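Local coordinates for protein putative acetyltransferase Sthe_0691 (Sphaerobacter thermophilus, PDB 3SHP) that probably transfers an acetyl group from acetyl-CoA to an acceptor that is not yet known, at residues A[77-89]-A[112-125]. Sequence-based numbering, arbitrary orientation.
Sequences RIEFGKQTASLRF and WLRDEHELLVITVE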
ATOM      1  N   ARG A  77     -10.241 -25.583   3.791  1.00 24.41           N
ATOM      2  CA  ARG A  77      -8.815 -25.815   3.595  1.00 25.05           C
ATOM      3  C   ARG A  77      -8.248 -26.751   4.654  1.00 24.84           C
ATOM      4  O   ARG A  77      -8.378 -26.510   5.848  1.00 24.44           O
ATOM      5  CB  ARG A  77      -8.029 -24.512   3.565  1.00 24.65           C
ATOM      6  CG  ARG A  77      -6.623 -24.764   3.056  1.00 27.17           C
ATOM      7  CD  ARG A  77      -5.751 -23.515   3.037  1.00 27.51           C
ATOM      8  NE  ARG A  77      -6.171 -22.510   2.070  1.00 29.21           N
ATOM      9  CZ  ARG A  77      -5.801 -22.488   0.786  1.00 31.19           C
ATOM     10  NH1 ARG A  77      -5.012 -23.449   0.278  1.00 30.09           N
ATOM     11  NH2 ARG A  77      -6.221 -21.488   0.004  1.00 31.87           N
ATOM     12  N   ILE A  78      -7.630 -27.834   4.211  1.00 25.16           N
ATOM     13  CA  ILE A  78      -7.122 -28.805   5.135  1.00 25.45           C
ATOM     14  C   ILE A  78      -5.609 -28.957   4.980  1.00 26.30           C
ATOM     15  O   ILE A  78      -5.099 -29.032   3.852  1.00 26.67           O
ATOM     16  CB  ILE A  78      -7.777 -30.193   4.904  1.00 25.76           C
ATOM     17  CG1 ILE A  78      -9.315 -30.096   4.957  1.00 25.22           C
ATOM     18  CG2 ILE A  78      -7.254 -31.193   5.933  1.00 24.35           C
ATOM     19  CD1 ILE A  78     -10.019 -31.336   4.376  1.00 24.22           C
ATOM     20  N   GLU A  79      -4.903 -29.045   6.110  1.00 26.12           N
ATOM     21  CA  GLU A  79      -3.457 -29.289   6.095  1.00 26.84           C
ATOM     22  C   GLU A  79      -3.138 -30.525   6.943  1.00 27.37           C
ATOM     23  O   GLU A  79      -3.409 -30.541   8.146  1.00 27.11           O
ATOM     24  CB  GLU A  79      -2.700 -28.031   6.581  1.00 26.21           C
ATOM     25  CG  GLU A  79      -1.220 -28.241   6.853  1.00 26.81           C
ATOM     26  CD  GLU A  79      -0.636 -27.302   7.920  1.00 28.24           C
ATOM     27  OE1 GLU A  79      -1.399 -26.632   8.671  1.00 26.39           O
ATOM     28  OE2 GLU A  79       0.611 -27.254   8.006  1.00 29.68           O
ATOM     29  N   PHE A  80      -2.615 -31.571   6.316  1.00 28.18           N
ATOM     30  CA  PHE A  80      -2.206 -32.756   7.065  1.00 30.01           C
ATOM     31  C   PHE A  80      -0.745 -32.649   7.447  1.00 30.56           C
ATOM     32  O   PHE A  80       0.087 -32.185   6.649  1.00 30.56           O
ATOM     33  CB  PHE A  80      -2.402 -34.070   6.281  1.00 30.56           C
ATOM     34  CG  PHE A  80      -3.839 -34.437   6.046  1.00 32.06           C
ATOM     35  CD1 PHE A  80      -4.380 -34.378   4.765  1.00 33.49           C
ATOM     36  CD2 PHE A  80      -4.656 -34.834   7.100  1.00 32.42           C
ATOM     37  CE1 PHE A  80      -5.707 -34.700   4.531  1.00 33.92           C
ATOM     38  CE2 PHE A  80      -6.008 -35.162   6.875  1.00 32.63           C
ATOM     39  CZ  PHE A  80      -6.529 -35.091   5.588  1.00 32.49           C
ATOM     40  N   GLY A  81      -0.439 -33.066   8.666  1.00 30.69           N
ATOM     41  CA  GLY A  81       0.928 -33.395   9.028  1.00 32.63           C
ATOM     42  C   GLY A  81       1.032 -34.917   9.112  1.00 34.46           C
ATOM     43  O   GLY A  81       0.246 -35.639   8.505  1.00 34.73           O
ATOM     44  N   LYS A  82       1.976 -35.428   9.886  1.00 35.83           N
ATOM     45  CA  LYS A  82       2.106 -36.874   9.998  1.00 36.88           C
ATOM     46  C   LYS A  82       0.887 -37.511  10.659  1.00 36.53           C
ATOM     47  O   LYS A  82       0.308 -38.447  10.116  1.00 37.06           O
ATOM     48  CB  LYS A  82       3.388 -37.251  10.735  1.00 38.12           C
ATOM     49  CG  LYS A  82       3.678 -38.739  10.759  1.00 40.41           C
ATOM     50  CD  LYS A  82       5.086 -39.003  11.283  1.00 47.43           C
ATOM     51  CE  LYS A  82       5.306 -38.451  12.716  1.00 50.64           C
ATOM     52  NZ  LYS A  82       6.771 -38.329  13.127  1.00 52.43           N
ATOM     53  N   GLN A  83       0.499 -37.005  11.820  1.00 35.42           N
ATOM     54  CA  GLN A  83      -0.631 -37.553  12.537  1.00 34.72           C
ATOM     55  C   GLN A  83      -1.681 -36.501  12.873  1.00 33.15           C
ATOM     56  O   GLN A  83      -2.481 -36.695  13.795  1.00 32.68           O
ATOM     57  CB  GLN A  83      -0.108 -38.212  13.802  1.00 35.76           C
ATOM     58  CG  GLN A  83       0.328 -39.658  13.538  1.00 40.07           C
ATOM     59  CD  GLN A  83       1.465 -40.106  14.406  1.00 45.68           C
ATOM     60  OE1 GLN A  83       2.182 -39.295  15.009  1.00 49.67           O
ATOM     61  NE2 GLN A  83       1.667 -41.411  14.459  1.00 49.36           N
ATOM     62  N   THR A  84      -1.657 -35.382  12.139  1.00 31.14           N
ATOM     63  CA  THR A  84      -2.512 -34.234  12.442  1.00 29.29           C
ATOM     64  C   THR A  84      -3.313 -33.800  11.236  1.00 27.87           C
ATOM     65  O   THR A  84      -2.883 -33.993  10.097  1.00 27.48           O
ATOM     66  CB  THR A  84      -1.693 -33.019  12.922  1.00 29.44           C
ATOM     67  OG1 THR A  84      -0.826 -32.583  11.869  1.00 28.65           O
ATOM     68  CG2 THR A  84      -0.846 -33.374  14.161  1.00 29.33           C
ATOM     69  N   ALA A  85      -4.485 -33.225  11.488  1.00 26.58           N
ATOM     70  CA  ALA A  85      -5.240 -32.552  10.451  1.00 25.79           C
ATOM     71  C   ALA A  85      -5.702 -31.219  11.009  1.00 25.91           C
ATOM     72  O   ALA A  85      -6.266 -31.171  12.104  1.00 26.31           O
ATOM     73  CB  ALA A  85      -6.427 -33.374  10.043  1.00 25.89           C
ATOM     74  N   SER A  86      -5.430 -30.148  10.265  1.00 25.16           N
ATOM     75  CA  SER A  86      -5.808 -28.799  10.635  1.00 24.40           C
ATOM     76  C   SER A  86      -6.658 -28.223   9.511  1.00 23.81           C
ATOM     77  O   SER A  86      -6.384 -28.465   8.337  1.00 24.22           O
ATOM     78  CB  SER A  86      -4.555 -27.947  10.851  1.00 24.94           C
ATOM     79  OG  SER A  86      -3.716 -28.545  11.827  1.00 25.26           O
ATOM     80  N   LEU A  87      -7.683 -27.461   9.861  1.00 22.83           N
ATOM     81  CA  LEU A  87      -8.597 -26.926   8.856  1.00 22.58           C
ATOM     82  C   LEU A  87      -9.297 -25.639   9.238  1.00 21.92           C
ATOM     83  O   LEU A  87      -9.471 -25.320  10.419  1.00 21.82           O
ATOM     84  CB  LEU A  87      -9.657 -27.944   8.473  1.00 22.87           C
ATOM     85  CG  LEU A  87     -10.487 -28.564   9.571  1.00 25.36           C
ATOM     86  CD1 LEU A  87     -11.903 -28.758   9.064  1.00 28.17           C
ATOM     87  CD2 LEU A  87      -9.860 -29.908   9.996  1.00 27.15           C
ATOM     88  N   ARG A  88      -9.695 -24.918   8.210  1.00 21.29           N
ATOM     89  CA  ARG A  88     -10.434 -23.684   8.358  1.00 22.58           C
ATOM     90  C   ARG A  88     -11.374 -23.568   7.166  1.00 22.57           C
ATOM     91  O   ARG A  88     -11.174 -24.226   6.141  1.00 22.94           O
ATOM     92  CB  ARG A  88      -9.469 -22.478   8.459  1.00 22.77           C
ATOM     93  CG  ARG A  88      -8.810 -21.962   7.159  1.00 23.89           C
ATOM     94  CD  ARG A  88      -8.265 -20.479   7.316  1.00 23.49           C
ATOM     95  NE  ARG A  88      -7.263 -20.376   8.388  1.00 24.58           N
ATOM     96  CZ  ARG A  88      -5.956 -20.617   8.236  1.00 24.55           C
ATOM     97  NH1 ARG A  88      -5.135 -20.542   9.287  1.00 22.55           N
ATOM     98  NH2 ARG A  88      -5.463 -20.938   7.038  1.00 23.76           N
ATOM     99  N   PHE A  89     -12.403 -22.757   7.301  1.00 22.58           N
ATOM    100  CA  PHE A  89     -13.417 -22.630   6.261  1.00 23.25           C
ATOM    101  C   PHE A  89     -13.385 -21.208   5.744  1.00 23.58           C
ATOM    102  O   PHE A  89     -13.117 -20.279   6.512  1.00 23.87           O
ATOM    103  CB  PHE A  89     -14.814 -22.917   6.829  1.00 22.70           C
ATOM    104  CG  PHE A  89     -14.970 -24.307   7.383  1.00 24.37           C
ATOM    105  CD1 PHE A  89     -15.381 -25.353   6.569  1.00 24.92           C
ATOM    106  CD2 PHE A  89     -14.693 -24.568   8.717  1.00 25.50           C
ATOM    107  CE1 PHE A  89     -15.525 -26.640   7.073  1.00 26.48           C
ATOM    108  CE2 PHE A  89     -14.821 -25.857   9.236  1.00 28.23           C
ATOM    109  CZ  PHE A  89     -15.251 -26.900   8.411  1.00 27.59           C
ATOM    110  N   TRP A 112     -15.440 -38.029   8.235  1.00 36.44           N
ATOM    111  CA  TRP A 112     -14.540 -38.448   7.157  1.00 36.69           C
ATOM    112  C   TRP A 112     -13.068 -38.383   7.621  1.00 37.83           C
ATOM    113  O   TRP A 112     -12.287 -39.310   7.365  1.00 38.07           O
ATOM    114  CB  TRP A 112     -14.759 -37.620   5.878  1.00 35.59           C
ATOM    115  CG  TRP A 112     -13.681 -37.815   4.853  1.00 34.60           C
ATOM    116  CD1 TRP A 112     -13.440 -38.944   4.121  1.00 35.01           C
ATOM    117  CD2 TRP A 112     -12.681 -36.861   4.448  1.00 33.47           C
ATOM    118  NE1 TRP A 112     -12.357 -38.758   3.297  1.00 34.09           N
ATOM    119  CE2 TRP A 112     -11.871 -37.490   3.474  1.00 33.57           C
ATOM    120  CE3 TRP A 112     -12.392 -35.538   4.812  1.00 32.52           C
ATOM    121  CZ2 TRP A 112     -10.787 -36.840   2.854  1.00 32.95           C
ATOM    122  CZ3 TRP A 112     -11.307 -34.895   4.198  1.00 31.97           C
ATOM    123  CH2 TRP A 112     -10.510 -35.561   3.244  1.00 31.91           C
ATOM    124  N   LEU A 113     -12.711 -37.301   8.306  1.00 38.65           N
ATOM    125  CA  LEU A 113     -11.354 -37.114   8.817  1.00 40.47           C
ATOM    126  C   LEU A 113     -10.963 -38.180   9.852  1.00 42.66           C
ATOM    127  O   LEU A 113      -9.848 -38.713   9.804  1.00 43.05           O
ATOM    128  CB  LEU A 113     -11.161 -35.692   9.390  1.00 39.53           C
ATOM    129  CG  LEU A 113     -10.884 -34.539   8.406  1.00 38.11           C
ATOM    130  CD1 LEU A 113     -10.654 -33.215   9.149  1.00 37.69           C
ATOM    131  CD2 LEU A 113      -9.702 -34.802   7.471  1.00 33.85           C
ATOM    132  N   ARG A 114     -11.877 -38.494  10.773  1.00 45.02           N
ATOM    133  CA  ARG A 114     -11.624 -39.526  11.786  1.00 47.54           C
ATOM    134  C   ARG A 114     -11.488 -40.919  11.183  1.00 48.56           C
ATOM    135  O   ARG A 114     -10.601 -41.671  11.579  1.00 49.19           O
ATOM    136  CB  ARG A 114     -12.708 -39.553  12.867  1.00 48.12           C
ATOM    137  CG  ARG A 114     -12.835 -38.283  13.750  1.00 50.39           C
ATOM    138  CD  ARG A 114     -13.822 -38.595  14.902  1.00 53.66           C
ATOM    139  NE  ARG A 114     -14.209 -37.477  15.776  1.00 55.27           N
ATOM    140  CZ  ARG A 114     -13.566 -37.111  16.888  1.00 55.82           C
ATOM    141  NH1 ARG A 114     -14.055 -36.126  17.615  1.00 55.52           N
ATOM    142  NH2 ARG A 114     -12.442 -37.710  17.278  1.00 55.85           N
ATOM    143  N   ASP A 115     -12.352 -41.261  10.228  1.00 49.54           N
ATOM    144  CA  ASP A 115     -12.379 -42.621   9.669  1.00 50.72           C
ATOM    145  C   ASP A 115     -11.318 -42.902   8.602  1.00 52.20           C
ATOM    146  O   ASP A 115     -10.665 -43.949   8.626  1.00 52.29           O
ATOM    147  CB  ASP A 115     -13.746 -42.963   9.062  1.00 50.16           C
ATOM    148  CG  ASP A 115     -14.884 -42.919  10.071  1.00 48.94           C
ATOM    149  OD1 ASP A 115     -14.623 -42.989  11.285  1.00 46.85           O
ATOM    150  OD2 ASP A 115     -16.053 -42.814   9.633  1.00 46.62           O
ATOM    151  N   GLU A 116     -11.178 -41.999   7.637  1.00 53.23           N
ATOM    152  CA  GLU A 116     -10.392 -42.318   6.440  1.00 54.40           C
ATOM    153  C   GLU A 116      -8.888 -42.049   6.596  1.00 54.27           C
ATOM    154  O   GLU A 116      -8.106 -42.230   5.648  1.00 54.43           O
ATOM    155  CB  GLU A 116     -10.982 -41.614   5.208  1.00 54.87           C
ATOM    156  CG  GLU A 116     -12.234 -42.303   4.665  1.00 57.61           C
ATOM    157  CD  GLU A 116     -11.999 -43.792   4.390  1.00 62.47           C
ATOM    158  OE1 GLU A 116     -11.386 -44.121   3.344  1.00 65.12           O
ATOM    159  OE2 GLU A 116     -12.421 -44.633   5.223  1.00 64.74           O
ATOM    160  N   HIS A 117      -8.492 -41.632   7.799  1.00 53.70           N
ATOM    161  CA  HIS A 117      -7.128 -41.201   8.046  1.00 53.02           C
ATOM    162  C   HIS A 117      -6.695 -41.645   9.435  1.00 53.05           C
ATOM    163  O   HIS A 117      -7.537 -41.975  10.290  1.00 53.21           O
ATOM    164  CB  HIS A 117      -7.013 -39.681   7.904  1.00 52.99           C
ATOM    165  CG  HIS A 117      -7.565 -39.141   6.615  1.00 51.80           C
ATOM    166  ND1 HIS A 117      -6.790 -38.953   5.489  1.00 51.23           N
ATOM    167  CD2 HIS A 117      -8.816 -38.745   6.279  1.00 50.65           C
ATOM    168  CE1 HIS A 117      -7.541 -38.470   4.514  1.00 49.87           C
ATOM    169  NE2 HIS A 117      -8.776 -38.337   4.968  1.00 49.83           N
ATOM    170  N   GLU A 118      -5.380 -41.661   9.662  1.00 52.58           N
ATOM    171  CA  GLU A 118      -4.839 -42.116  10.947  1.00 51.81           C
ATOM    172  C   GLU A 118      -4.349 -40.975  11.844  1.00 49.47           C
ATOM    173  O   GLU A 118      -3.152 -40.790  12.070  1.00 49.91           O
ATOM    174  CB  GLU A 118      -3.787 -43.198  10.729  1.00 52.74           C
ATOM    175  CG  GLU A 118      -4.407 -44.486  10.180  1.00 57.64           C
ATOM    176  CD  GLU A 118      -5.434 -45.117  11.140  1.00 62.69           C
ATOM    177  OE1 GLU A 118      -5.646 -46.342  11.032  1.00 64.21           O
ATOM    178  OE2 GLU A 118      -6.014 -44.397  12.009  1.00 64.97           O
ATOM    179  N   LEU A 119      -5.307 -40.237  12.383  1.00 46.44           N
ATOM    180  CA  LEU A 119      -5.016 -38.978  13.042  1.00 43.59           C
ATOM    181  C   LEU A 119      -5.068 -39.121  14.542  1.00 42.06           C
ATOM    182  O   LEU A 119      -5.929 -39.819  15.077  1.00 42.08           O
ATOM    183  CB  LEU A 119      -6.023 -37.924  12.612  1.00 42.98           C
ATOM    184  CG  LEU A 119      -6.132 -37.694  11.121  1.00 42.09           C
ATOM    185  CD1 LEU A 119      -7.297 -36.741  10.893  1.00 41.55           C
ATOM    186  CD2 LEU A 119      -4.830 -37.130  10.543  1.00 41.54           C
ATOM    187  N   LEU A 120      -4.135 -38.462  15.211  1.00 39.99           N
ATOM    188  CA  LEU A 120      -4.176 -38.349  16.658  1.00 38.63           C
ATOM    189  C   LEU A 120      -4.733 -36.965  17.042  1.00 37.35           C
ATOM    190  O   LEU A 120      -5.174 -36.784  18.181  1.00 37.84           O
ATOM    191  CB  LEU A 120      -2.782 -38.614  17.266  1.00 38.27           C
ATOM    192  CG  LEU A 120      -2.213 -40.009  16.919  1.00 39.52           C
ATOM    193  CD1 LEU A 120      -0.816 -40.281  17.512  1.00 40.21           C
ATOM    194  CD2 LEU A 120      -3.185 -41.138  17.319  1.00 39.84           C
ATOM    195  N   VAL A 121      -4.737 -36.016  16.090  1.00 34.65           N
ATOM    196  CA  VAL A 121      -5.172 -34.623  16.346  1.00 33.17           C
ATOM    197  C   VAL A 121      -5.927 -34.018  15.166  1.00 32.53           C
ATOM    198  O   VAL A 121      -5.480 -34.107  14.009  1.00 33.33           O
ATOM    199  CB  VAL A 121      -3.983 -33.689  16.675  1.00 32.77           C
ATOM    200  CG1 VAL A 121      -4.468 -32.378  17.260  1.00 32.06           C
ATOM    201  CG2 VAL A 121      -3.024 -34.349  17.643  1.00 32.37           C
ATOM    202  N   ILE A 122      -7.083 -33.433  15.466  1.00 31.34           N
ATOM    203  CA  ILE A 122      -7.881 -32.657  14.515  1.00 29.83           C
ATOM    204  C   ILE A 122      -8.053 -31.272  15.120  1.00 27.97           C
ATOM    205  O   ILE A 122      -8.409 -31.152  16.301  1.00 27.27           O
ATOM    206  CB  ILE A 122      -9.284 -33.288  14.287  1.00 30.55           C
ATOM    207  CG1 ILE A 122      -9.154 -34.728  13.774  1.00 32.15           C
ATOM    208  CG2 ILE A 122     -10.112 -32.463  13.301  1.00 30.59           C
ATOM    209  CD1 ILE A 122     -10.517 -35.481  13.570  1.00 31.82           C
ATOM    210  N   THR A 123      -7.810 -30.241  14.308  1.00 25.51           N
ATOM    211  CA  THR A 123      -7.695 -28.874  14.785  1.00 23.89           C
ATOM    212  C   THR A 123      -8.487 -27.992  13.807  1.00 23.66           C
ATOM    213  O   THR A 123      -8.219 -27.996  12.590  1.00 23.42           O
ATOM    214  CB  THR A 123      -6.192 -28.445  14.874  1.00 23.46           C
ATOM    215  OG1 THR A 123      -5.484 -29.324  15.760  1.00 22.86           O
ATOM    216  CG2 THR A 123      -6.026 -27.024  15.396  1.00 21.58           C
ATOM    217  N   VAL A 124      -9.469 -27.269  14.343  1.00 22.61           N
ATOM    218  CA  VAL A 124     -10.397 -26.464  13.540  1.00 21.74           C
ATOM    219  C   VAL A 124     -10.505 -25.027  14.074  1.00 21.47           C
ATOM    220  O   VAL A 124     -10.727 -24.809  15.275  1.00 21.60           O
ATOM    221  CB  VAL A 124     -11.819 -27.084  13.532  1.00 22.43           C
ATOM    222  CG1 VAL A 124     -12.710 -26.399  12.498  1.00 20.67           C
ATOM    223  CG2 VAL A 124     -11.756 -28.610  13.253  1.00 23.77           C
ATOM    224  N   GLU A 125     -10.391 -24.055  13.176  1.00 21.00           N
ATOM    225  CA  GLU A 125     -10.598 -22.640  13.508  1.00 20.89           C
ATOM    226  C   GLU A 125     -12.086 -22.329  13.438  1.00 21.63           C
ATOM    227  O   GLU A 125     -12.744 -22.657  12.417  1.00 21.32           O
ATOM    228  CB  GLU A 125      -9.879 -21.738  12.502  1.00 20.49           C
ATOM    229  CG  GLU A 125      -8.373 -21.814  12.530  1.00 21.27           C
ATOM    230  CD  GLU A 125      -7.704 -20.659  11.726  1.00 22.15           C
ATOM    231  OE1 GLU A 125      -8.417 -19.954  10.965  1.00 21.84           O
ATOM    232  OE2 GLU A 125      -6.467 -20.471  11.855  1.00 21.37           O
TER
HETATM  233  O   HOH W   1      -3.793 -30.491  14.077  1.00 30.29           O
HETATM  234  O   HOH W   2     -12.710 -21.550   9.796  1.00 25.63           O
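Strands 84-89 and 121-125 run parallel, their axes 12° apart, and Ala85 N, held 2.9 Å from Val121 O, belongs to a ladder that alternates between them up to Glu125 N and Leu87 O. With helix 98-116 they make a beta-alpha-beta unit, consistent with the GNAT fold of acetyltransferases. At the start of the ladder Gln83 O accepts from both Leu120 N and Val121 N.

The helix end packs on the face bearing Ala85 and Leu87. The side chains of Leu87 and Leu113 slide past each other in opposite directions, with Leu87 CD2 3.5 Å from Leu113 CD1, while Leu119 CD1 meets Ala85 CB at 3.6 Å. Phe80 and His117 form an offset stack, planes 28° apart, with Phe80 CZ over the imidazole face; Leu113 CD2 touches the phenyl edge 3.7 Å from Phe80 CZ.

On the other face a water joins Ser86 OG to Thr123 OG1, which also bonds Gln165. Arg88 grips Glu125 side-on; Arg88 CG lies between its own backbone N and carbonyl carbon (chi1 77°), and a bend at chi3 turns the guanidinium to the carboxylate. Arg88 NH2 bonds Asn38 O, and Glu125 OE2 has a second salt bridge to Arg41 NE. A leucine here would probably leave the carboxylate of Glu125 without this two-pronged partner and Asn38 O without this donor. Both oxygens are approached from above the carboxylate plane: Arg88 NE lies 2.9 Å from Glu125 OE1, and Arg88 NH1 2.9 Å from Glu125 OE2.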